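Local coordinates for protein acyl-CoA hydrolase (Bacillus halodurans, PDB 1VPM) that binds coenzyme A and probably hydrolyses long-chain fatty acyl-CoA thioesters, at residues Gly90-Thr95 with Met100-Arg105. Residues are numbered along the deposited sequence; the frame is centred on the assembly and turned at random.
Sequences GFVTHT and MEVYVR
Thr93 OG1 donates a short hydrogen bond of 2.6 Å to Glu101 OE1. The carboxylate oxygen takes it on its anti lone pair, away from OE2. Thr93 OG1 sits between its own backbone N and carbonyl carbon (chi1 49°), which turns the hydroxyl to Glu101 and sends CG2 to Tyr103 CB, 3.6 Å away. On the same face, the Phe91 and Tyr103 rings lie side by side, with Phe91 CZ 3.5 Å from Tyr103 CD2 and the planes at 55°. Arg105 NH2 comes to the Phe91 ring edge, 3.8 Å from CE1. The backbones form an antiparallel hairpin, with Phe91 and Tyr103 as a hydrogen-bonded pair. A classic beta bulge follows: Thr93 N bonds Glu101 O at 2.9 Å, while Glu101 N bonds His94 O, also at 2.9 Å. Thr93 and His94 thus share one partner residue. The hairpin belongs to the antiparallel sheet of the hotdog fold, which curls around helix 43-62. Val92, Val102 and Met100 are on the face turned to that helix, where Val92 CG2 meets Val102 CG2 at 4.2 Å. Helix 146-166 covers the opposite face. Its Arg158 and Arg162 make salt bridges to OE1 and OE2 of Glu101, and Arg162 also lines the coenzyme A pocket. Glu121 binds the Tyr103 hydroxyl, and Glu89 pairs with Arg105 NE.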
# COMPACT_ATOMS: atom_id res chain seq x y z
N GLY A 90 14.63 18.88 1.18
CA GLY A 90 14.02 19.87 0.33
C GLY A 90 14.00 21.23 1.02
O GLY A 90 13.90 21.29 2.27
N PHE A 91 14.10 22.27 0.22
CA PHE A 91 13.81 23.63 0.68
C PHE A 91 13.44 24.55 -0.44
O PHE A 91 13.81 24.34 -1.60
CB PHE A 91 14.98 24.19 1.50
CG PHE A 91 16.31 24.03 0.87
CD1 PHE A 91 17.10 22.91 1.11
CD2 PHE A 91 16.84 25.06 0.11
CE1 PHE A 91 18.36 22.82 0.58
CE2 PHE A 91 18.11 24.96 -0.42
CZ PHE A 91 18.87 23.84 -0.16
N VAL A 92 12.66 25.57 -0.08
CA VAL A 92 12.25 26.61 -1.02
C VAL A 92 13.48 27.46 -1.28
O VAL A 92 14.11 27.96 -0.34
CB VAL A 92 11.08 27.46 -0.44
CG1 VAL A 92 10.78 28.61 -1.35
CG2 VAL A 92 9.87 26.63 -0.29
N THR A 93 13.77 27.71 -2.56
CA THR A 93 14.94 28.44 -2.97
C THR A 93 14.60 29.81 -3.50
O THR A 93 15.44 30.70 -3.46
CB THR A 93 15.69 27.73 -4.11
OG1 THR A 93 14.78 27.38 -5.14
CG2 THR A 93 16.31 26.51 -3.60
N HIS A 94 13.36 30.01 -3.93
CA HIS A 94 12.93 31.27 -4.61
C HIS A 94 11.42 31.21 -4.81
O HIS A 94 10.85 30.16 -4.86
CB HIS A 94 13.61 31.44 -5.99
CG HIS A 94 13.49 32.82 -6.60
ND1 HIS A 94 12.64 33.09 -7.66
CD2 HIS A 94 14.19 33.95 -6.38
CE1 HIS A 94 12.80 34.35 -8.02
NE2 HIS A 94 13.72 34.91 -7.27
N THR A 95 10.79 32.37 -4.94
CA THR A 95 9.35 32.42 -5.10
C THR A 95 8.96 33.41 -6.18
O THR A 95 9.69 34.35 -6.46
CB THR A 95 8.62 32.83 -3.79
OG1 THR A 95 8.89 34.21 -3.46
CG2 THR A 95 8.94 31.89 -2.64
N MSE A 100 6.53 28.64 -5.92
CA MSE A 100 7.75 28.43 -5.18
C MSE A 100 8.62 27.44 -5.93
O MSE A 100 8.14 26.39 -6.35
CB MSE A 100 7.41 27.83 -3.85
CG MSE A 100 6.64 28.73 -2.95
SE MSE A 100 5.67 27.76 -1.50
CE MSE A 100 4.13 27.06 -2.49
N GLU A 101 9.88 27.78 -6.13
CA GLU A 101 10.84 26.79 -6.54
C GLU A 101 11.31 26.01 -5.31
O GLU A 101 11.67 26.60 -4.27
CB GLU A 101 12.05 27.45 -7.23
CG GLU A 101 13.02 26.42 -7.76
CD GLU A 101 14.25 27.08 -8.40
OE1 GLU A 101 15.02 27.77 -7.66
OE2 GLU A 101 14.40 26.95 -9.63
N VAL A 102 11.27 24.70 -5.43
CA VAL A 102 11.73 23.79 -4.40
C VAL A 102 12.91 22.96 -4.94
O VAL A 102 12.84 22.37 -6.03
CB VAL A 102 10.61 22.89 -3.86
CG1 VAL A 102 11.17 21.92 -2.81
CG2 VAL A 102 9.47 23.72 -3.28
N TYR A 103 14.03 23.05 -4.25
CA TYR A 103 15.19 22.19 -4.52
C TYR A 103 15.12 20.96 -3.63
O TYR A 103 14.87 21.06 -2.42
CB TYR A 103 16.49 22.99 -4.27
CG TYR A 103 17.74 22.13 -4.18
CD1 TYR A 103 18.38 21.68 -5.32
CD2 TYR A 103 18.25 21.74 -2.93
CE1 TYR A 103 19.54 20.89 -5.22
CE2 TYR A 103 19.40 20.98 -2.82
CZ TYR A 103 20.02 20.52 -3.94
OH TYR A 103 21.15 19.76 -3.77
N VAL A 104 15.36 19.80 -4.23
CA VAL A 104 15.42 18.55 -3.52
C VAL A 104 16.72 17.82 -3.87
O VAL A 104 17.02 17.64 -5.01
CB VAL A 104 14.20 17.66 -3.83
CG1 VAL A 104 14.28 16.36 -3.07
CG2 VAL A 104 12.88 18.35 -3.46
N ARG A 105 17.39 17.30 -2.84
CA ARG A 105 18.55 16.40 -3.00
C ARG A 105 18.22 15.06 -2.39
O ARG A 105 17.60 14.96 -1.30
CB ARG A 105 19.83 16.99 -2.43
CG ARG A 105 19.77 17.64 -1.08
CD ARG A 105 21.22 18.00 -0.62
NE ARG A 105 21.20 19.03 0.41
CZ ARG A 105 21.77 20.23 0.26
NH1 ARG A 105 22.37 20.60 -0.87
NH2 ARG A 105 21.70 21.10 1.25